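Local coordinates for capsid protein VP1 (Human polyomavirus 12, PDB 6Y5Z) that probably assembles as disulfide-linked pentamers into the T=7 icosahedral capsid of the virus, at residues D[60-65]-D[147-152]; D[106-111]-D[251-256]; D[139-144]-D[159-164]. One frame throughout, in Å; residues are numbered along the deposited sequence. Where two conformers were deposited one is given.

Interaction 1: residues D[60-65]-D[147-152]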
# COMPACT_ATOMS: atom_id res chain seq x y z
N GLU D 60 28.05 -14.18 15.41
CA GLU D 60 28.20 -13.62 14.04
C GLU D 60 26.95 -13.93 13.19
O GLU D 60 26.90 -13.46 12.06
CB GLU D 60 29.44 -14.17 13.34
CG GLU D 60 30.68 -14.17 14.23
CD GLU D 60 30.69 -15.24 15.32
OE1 GLU D 60 30.16 -16.36 15.11
OE2 GLU D 60 31.20 -14.95 16.40
N GLN D 61 26.00 -14.73 13.68
CA GLN D 61 24.83 -15.19 12.88
C GLN D 61 23.60 -14.33 13.15
O GLN D 61 22.55 -14.66 12.56
CB GLN D 61 24.58 -16.68 13.16
CG GLN D 61 25.64 -17.56 12.51
CD GLN D 61 25.48 -19.04 12.78
OE1 GLN D 61 24.38 -19.52 12.99
NE2 GLN D 61 26.61 -19.75 12.77
N MET D 62 23.69 -13.28 13.97
CA MET D 62 22.53 -12.44 14.39
C MET D 62 22.81 -10.97 14.10
O MET D 62 23.93 -10.51 14.28
CB MET D 62 22.24 -12.55 15.88
CG MET D 62 21.83 -13.94 16.31
SD MET D 62 21.59 -14.05 18.09
CE MET D 62 23.29 -14.09 18.67
N PRO D 63 21.81 -10.20 13.63
CA PRO D 63 21.97 -8.76 13.51
C PRO D 63 21.81 -8.01 14.83
O PRO D 63 21.11 -8.47 15.74
CB PRO D 63 20.85 -8.35 12.53
CG PRO D 63 19.79 -9.42 12.75
CD PRO D 63 20.59 -10.69 12.98
N TYR D 64 22.48 -6.87 14.90
CA TYR D 64 22.59 -6.02 16.10
C TYR D 64 22.12 -4.61 15.78
O TYR D 64 22.17 -4.19 14.62
CB TYR D 64 24.04 -5.95 16.60
CG TYR D 64 24.59 -7.29 16.98
CD1 TYR D 64 24.40 -7.77 18.27
CD2 TYR D 64 25.20 -8.11 16.06
CE1 TYR D 64 24.85 -9.03 18.63
CE2 TYR D 64 25.65 -9.37 16.41
CZ TYR D 64 25.44 -9.85 17.69
OH TYR D 64 25.81 -11.10 18.06
N TYR D 65 21.80 -3.85 16.82
CA TYR D 65 21.63 -2.39 16.71
C TYR D 65 22.99 -1.74 16.46
O TYR D 65 23.99 -2.15 17.08
CB TYR D 65 20.96 -1.81 17.95
CG TYR D 65 19.49 -2.15 18.06
CD1 TYR D 65 18.55 -1.52 17.27
CD2 TYR D 65 19.04 -3.13 18.92
CE1 TYR D 65 17.21 -1.87 17.32
CE2 TYR D 65 17.70 -3.47 19.00
CZ TYR D 65 16.77 -2.84 18.20
OH TYR D 65 15.45 -3.16 18.29
N GLN D 147 20.32 -19.89 24.46
CA GLN D 147 21.61 -19.70 25.16
C GLN D 147 22.45 -18.72 24.33
O GLN D 147 23.02 -19.14 23.30
CB GLN D 147 22.31 -21.05 25.32
CG GLN D 147 21.43 -22.09 26.00
CD GLN D 147 22.12 -23.43 26.03
OE1 GLN D 147 23.32 -23.53 26.31
NE2 GLN D 147 21.39 -24.47 25.67
N TYR D 148 22.49 -17.46 24.73
CA TYR D 148 23.23 -16.40 24.00
C TYR D 148 24.72 -16.56 24.28
O TYR D 148 25.11 -16.99 25.36
CB TYR D 148 22.66 -15.02 24.31
CG TYR D 148 21.34 -14.83 23.61
CD1 TYR D 148 21.28 -14.73 22.22
CD2 TYR D 148 20.15 -14.87 24.31
CE1 TYR D 148 20.06 -14.64 21.57
CE2 TYR D 148 18.91 -14.77 23.68
CZ TYR D 148 18.87 -14.67 22.30
OH TYR D 148 17.68 -14.61 21.64
N PRO D 149 25.57 -16.26 23.28
CA PRO D 149 27.02 -16.36 23.43
C PRO D 149 27.55 -15.27 24.36
O PRO D 149 26.89 -14.27 24.59
CB PRO D 149 27.56 -16.19 22.00
CG PRO D 149 26.47 -15.44 21.28
CD PRO D 149 25.16 -15.82 21.94
N GLU D 150 28.76 -15.48 24.88
CA GLU D 150 29.45 -14.50 25.75
C GLU D 150 29.78 -13.24 24.93
O GLU D 150 29.96 -13.36 23.71
CB GLU D 150 30.74 -15.09 26.34
N GLY D 151 29.81 -12.10 25.61
CA GLY D 151 30.29 -10.81 25.08
C GLY D 151 29.19 -10.00 24.41
O GLY D 151 29.55 -9.04 23.67
N LEU D 152 27.93 -10.41 24.59
CA LEU D 152 26.75 -9.62 24.12
C LEU D 152 26.05 -9.02 25.32
O LEU D 152 26.29 -9.47 26.46
CB LEU D 152 25.79 -10.53 23.35
CG LEU D 152 26.36 -11.22 22.12
CD1 LEU D 152 25.26 -11.96 21.38
CD2 LEU D 152 27.04 -10.22 21.18
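M62 reaches toward the edge of the Y148 ring in a Met-aromatic contact, and Y64 meets L152 beside it. Together they join two long loops of the VP1 jelly-roll: residues 60-65, in the loop before strand 66-71, and residues 147-152, in the loop between strands 136-139 and 173-175. The sulfur's approach is edge-on: M62 SD is 5.1 Å from the centroid of the Y148 ring and 86° off its normal, so it lies practically in the ring plane. Its nearest ring atom is CE1, with M62 SD to Y148 CE1 at 3.8 Å. No hydrogen bond links the segments; the fit is apolar.

The shape of the methionine explains how one side chain serves three partners. M62 runs straight through chi2 and bends at the sulfur (chi3 -76°), which turns CE away from the line of the chain. This methyl group touches three residues: M62 CE is 4.1 Å from P149 CD and 4.0 Å from L152 CD1, with Y148 CD1 at a similar distance. H106 of a second subunit also packs on M62, so the pentamer interface shares this apolar group.

Y64 and L152 meet at about a right angle. The ring of Y64 presents its CE1 and hydroxyl end to the fork of the leucine, with Y64 CE1 3.6 Å from L152 CD2. The polar ends of both tyrosines are tied elsewhere, that of Y148 to E185 and that of Y64 to the backbone carbonyl of K59. A glycerol, probably from the crystallisation liquor, bonds to P149 O and L152 N. At the Y64 end, OH straddles the leucine fork, 3.5 Å from both L152 CD1 and L152 CD2.

Interaction 2: residues D[106-111]-D[251-256]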
# COMPACT_ATOMS: atom_id res chain seq x y z
N HIS D 106 24.39 -10.87 -10.88
CA HIS D 106 25.45 -11.62 -11.61
C HIS D 106 26.43 -12.24 -10.60
O HIS D 106 27.31 -12.98 -11.05
CB HIS D 106 26.15 -10.73 -12.63
CG HIS D 106 26.91 -9.62 -12.00
ND1 HIS D 106 28.11 -9.82 -11.38
CD2 HIS D 106 26.63 -8.30 -11.88
CE1 HIS D 106 28.53 -8.68 -10.87
NE2 HIS D 106 27.63 -7.74 -11.16
N ASP D 107 26.33 -11.90 -9.32
CA ASP D 107 27.25 -12.46 -8.29
C ASP D 107 26.99 -13.96 -8.15
O ASP D 107 26.05 -14.50 -8.77
CB ASP D 107 27.08 -11.77 -6.95
CG ASP D 107 28.27 -11.91 -6.01
OD1 ASP D 107 29.33 -12.53 -6.39
OD2 ASP D 107 28.14 -11.39 -4.89
N TYR D 108 27.86 -14.61 -7.39
CA TYR D 108 27.79 -16.07 -7.15
C TYR D 108 26.59 -16.35 -6.24
O TYR D 108 26.73 -16.28 -5.01
CB TYR D 108 29.13 -16.51 -6.56
CG TYR D 108 29.23 -17.98 -6.27
CD1 TYR D 108 28.78 -18.93 -7.16
CD2 TYR D 108 29.81 -18.40 -5.09
CE1 TYR D 108 28.92 -20.29 -6.88
CE2 TYR D 108 29.95 -19.75 -4.80
CZ TYR D 108 29.50 -20.69 -5.70
OH TYR D 108 29.65 -22.01 -5.39
N MET D 109 25.44 -16.60 -6.88
CA MET D 109 24.09 -16.61 -6.27
C MET D 109 23.33 -17.86 -6.74
O MET D 109 23.76 -18.45 -7.77
CB MET D 109 23.37 -15.33 -6.72
CG MET D 109 24.03 -14.08 -6.16
SD MET D 109 23.62 -12.52 -6.99
CE MET D 109 22.01 -12.16 -6.28
N THR D 110 22.28 -18.24 -6.02
CA THR D 110 21.29 -19.25 -6.46
C THR D 110 20.74 -18.80 -7.82
O THR D 110 20.51 -17.61 -8.00
CB THR D 110 20.10 -19.34 -5.48
OG1 THR D 110 20.62 -19.72 -4.22
CG2 THR D 110 19.05 -20.33 -5.91
N ARG D 111 20.40 -19.75 -8.67
CA ARG D 111 19.85 -19.45 -10.00
C ARG D 111 18.82 -20.51 -10.38
O ARG D 111 18.98 -21.67 -9.97
CB ARG D 111 21.13 -19.39 -10.83
CG ARG D 111 20.90 -19.13 -12.29
CD ARG D 111 22.23 -19.35 -12.97
NE ARG D 111 22.12 -18.54 -14.13
CZ ARG D 111 23.01 -18.45 -15.09
NH1 ARG D 111 24.13 -19.15 -15.02
NH2 ARG D 111 22.79 -17.64 -16.10
N ALA D 251 24.16 -17.38 -1.22
CA ALA D 251 25.33 -17.61 -2.09
C ALA D 251 25.13 -18.87 -2.92
O ALA D 251 24.45 -19.82 -2.44
CB ALA D 251 26.59 -17.72 -1.27
N GLY D 252 25.80 -18.95 -4.06
CA GLY D 252 25.67 -20.10 -4.97
C GLY D 252 26.38 -21.35 -4.46
O GLY D 252 26.24 -22.40 -5.11
N SER D 253 27.07 -21.26 -3.32
CA SER D 253 27.81 -22.37 -2.68
C SER D 253 26.86 -23.32 -1.94
O SER D 253 27.33 -24.38 -1.47
CB SER D 253 28.86 -21.82 -1.76
OG SER D 253 28.29 -20.92 -0.83
N GLY D 254 25.57 -22.98 -1.80
CA GLY D 254 24.63 -23.84 -1.06
C GLY D 254 23.27 -23.22 -0.91
O GLY D 254 22.88 -22.41 -1.77
N THR D 255 22.56 -23.61 0.15
CA THR D 255 21.22 -23.06 0.50
C THR D 255 21.31 -22.32 1.82
O THR D 255 20.26 -21.78 2.26
CB THR D 255 20.17 -24.17 0.52
OG1 THR D 255 20.65 -25.23 1.35
CG2 THR D 255 19.88 -24.63 -0.89
N HIS D 256 22.50 -22.23 2.41
CA HIS D 256 22.72 -21.41 3.63
C HIS D 256 22.50 -19.93 3.30
O HIS D 256 22.90 -19.49 2.20
CB HIS D 256 24.11 -21.59 4.24
CG HIS D 256 24.22 -22.77 5.15
ND1 HIS D 256 24.70 -23.96 4.69
CD2 HIS D 256 23.94 -22.92 6.47
CE1 HIS D 256 24.71 -24.83 5.69
NE2 HIS D 256 24.25 -24.22 6.79
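The carbonyl oxygen of Y108 is gripped twice by the chain at 251-252. G252 N donates a hydrogen bond to Y108 O at 3.0 Å, with an N-H...O angle of 151°. A251 CA adds a CA-H...O contact to the same Y108 O at 3.5 Å. The two backbones are bridged only once, between M109 and A251, so they touch without running on as a sheet.

The aromatic ring then closes over this crossing. CG of Y108 is anti to its N (chi1 180°) and therefore beside its carbonyl carbon, which carries the ring to the side where the bonded glycine lies. G252 CA sits over one face, 3.9 Å from the Y108 ring centroid and 16° off the normal, a CH-pi contact; the absence of a side chain on G252 lets the ring come down so closely. Farther out, Y108 OH extends along the turn and comes within 3.3 Å of S253 CA, while the CB of S253 packs beside the same end of the ring. T50 of a third subunit also packs on Y108.

Each segment is braced locally. Y108 N donates to D107 OD1 at 2.7 Å, meeting the oxygen from above the carboxylate plane. On the other segment, the weak bond from G254 N to A251 O, 3.4 Å long, spans residues 251-254. This is a type I beta turn between strands 237-250 and 257-276, the HI-loop position of the VP1 jelly-roll, held against the loop that precedes strand 124-131.

Interaction 3: residues D[139-144]-D[159-164]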
# COMPACT_ATOMS: atom_id res chain seq x y z
N GLY D 139 13.61 -5.62 26.89
CA GLY D 139 13.91 -6.99 26.48
C GLY D 139 12.66 -7.79 26.22
O GLY D 139 11.67 -7.63 26.92
N ILE D 140 12.73 -8.64 25.20
CA ILE D 140 11.62 -9.54 24.78
C ILE D 140 12.24 -10.53 23.79
O ILE D 140 13.14 -10.15 23.04
CB ILE D 140 10.42 -8.75 24.23
CG1 ILE D 140 9.29 -9.70 23.84
CG2 ILE D 140 10.86 -7.82 23.07
CD1 ILE D 140 7.95 -9.04 23.67
N GLN D 141 11.82 -11.79 23.85
CA GLN D 141 12.45 -12.88 23.06
C GLN D 141 11.38 -13.78 22.49
O GLN D 141 10.33 -13.97 23.14
CB GLN D 141 13.39 -13.73 23.93
CG GLN D 141 14.51 -12.91 24.55
CD GLN D 141 15.50 -13.67 25.41
OE1 GLN D 141 16.29 -13.04 26.09
NE2 GLN D 141 15.49 -15.00 25.37
N GLN D 142 11.69 -14.44 21.38
CA GLN D 142 10.80 -15.46 20.78
C GLN D 142 10.80 -16.73 21.66
O GLN D 142 9.76 -17.41 21.72
CB GLN D 142 11.21 -15.75 19.34
CG GLN D 142 10.22 -16.66 18.61
CD GLN D 142 10.31 -16.46 17.12
OE1 GLN D 142 9.55 -15.68 16.53
NE2 GLN D 142 11.33 -17.07 16.52
N SER D 143 11.94 -17.05 22.29
CA SER D 143 12.12 -18.25 23.14
C SER D 143 12.97 -17.89 24.35
O SER D 143 14.09 -17.37 24.18
CB SER D 143 12.75 -19.38 22.38
OG SER D 143 13.16 -20.39 23.30
N HIS D 144 12.46 -18.18 25.54
CA HIS D 144 13.20 -17.95 26.80
C HIS D 144 14.37 -18.94 26.93
O HIS D 144 15.22 -18.71 27.80
CB HIS D 144 12.23 -17.99 27.99
CG HIS D 144 11.79 -19.35 28.40
ND1 HIS D 144 12.38 -20.05 29.46
CD2 HIS D 144 10.78 -20.13 27.94
CE1 HIS D 144 11.75 -21.20 29.61
NE2 HIS D 144 10.77 -21.30 28.69
N THR D 159 18.50 -9.19 34.09
CA THR D 159 17.41 -9.81 34.88
C THR D 159 17.42 -11.33 34.71
O THR D 159 18.15 -11.84 33.88
CB THR D 159 16.06 -9.17 34.53
OG1 THR D 159 15.12 -9.48 35.55
CG2 THR D 159 15.52 -9.64 33.19
N ASP D 160 16.66 -11.99 35.56
CA ASP D 160 16.39 -13.44 35.51
C ASP D 160 15.51 -13.71 34.28
O ASP D 160 14.40 -13.15 34.21
CB ASP D 160 15.67 -13.90 36.77
CG ASP D 160 16.49 -13.76 38.04
OD1 ASP D 160 17.68 -14.13 38.02
OD2 ASP D 160 15.92 -13.28 39.05
N VAL D 161 15.99 -14.52 33.36
CA VAL D 161 15.20 -14.86 32.14
C VAL D 161 14.30 -16.06 32.43
O VAL D 161 14.78 -17.14 32.86
CB VAL D 161 16.13 -15.07 30.94
CG1 VAL D 161 15.36 -15.53 29.72
CG2 VAL D 161 16.86 -13.77 30.65
N THR D 162 13.00 -15.86 32.23
CA THR D 162 11.96 -16.89 32.41
C THR D 162 11.03 -16.81 31.19
O THR D 162 11.26 -15.94 30.34
CB THR D 162 11.20 -16.62 33.71
OG1 THR D 162 10.40 -15.44 33.55
CG2 THR D 162 12.12 -16.45 34.89
N ALA D 163 9.98 -17.62 31.18
CA ALA D 163 8.98 -17.58 30.10
C ALA D 163 8.36 -16.17 30.01
O ALA D 163 7.87 -15.84 28.93
CB ALA D 163 7.93 -18.64 30.34
N LYS D 164 8.37 -15.38 31.08
CA LYS D 164 7.83 -13.99 31.03
C LYS D 164 8.48 -13.20 29.89
O LYS D 164 7.82 -12.27 29.38
CB LYS D 164 8.12 -13.21 32.32
CG LYS D 164 7.26 -13.56 33.52
CD LYS D 164 7.63 -12.74 34.74
CE LYS D 164 8.84 -13.28 35.47
O HOH W 1 14.50 -19.45 31.25
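H144 lies against the backbone of T162 and A163, with A163 N and CA over one face of its imidazole; H144 CG is 3.7 Å from A163 CA, and A163 N is offset toward the rim. The methyl group adds a CH-pi contact: A163 CB is 4.3 Å from the H144 ring centroid, 20° off the normal. CG of H144 stands between the backbone N and the carbonyl carbon (chi1 76°), which sets the ring against A163 and leaves H144 CB within 3.3 Å of T162 O. Beside it, V161 CG1 packs on H144 O at 3.7 Å.

One water in the plane of the imidazole joins the two segments. It is hydrogen-bonded to H144 ND1 at 2.8 Å and donates to V161 O at the same distance. The other ring nitrogen, NE2, is bonded to T38 OG1 of a second subunit, so both nitrogens have partners that restrain the ring's rotation.

Further out, Q141 spans the bend leading into H144: Q141 NE2 donates to S143 O at 3.0 Å, with the acceptor lying within 1° of the amide plane. Q166 OE1 bonds to the backbone N of H144. On the other segment, K164 N donates to T162 OG1 at 3.2 Å. This is an ST turn at the entry to the 3-10 segment that begins at A163, within the long loop between strands 136-139 and 173-175.

How the interactions relate
Interactions 1 and 3 are neighbours, their centres 15 Å apart, and they touch where Y148 CE2 packs on Q141 NE2 at 3.8 Å. Interaction 2 stands apart: its centre lies 25 Å from that of interaction 1 and 35 Å from that of interaction 3, with nearest atoms about 7 and about 17 Å away. The pentamer brings the same regions together again across subunits. H106, in residues 106-111 of interaction 2, bonds through NE2 to E185 of a third subunit, and within a chain E185 is the residue that holds the Y148 hydroxyl of interaction 1. In parallel, Q142, in residues 139-144 of interaction 3, donates a hydrogen bond to D107 of a second subunit.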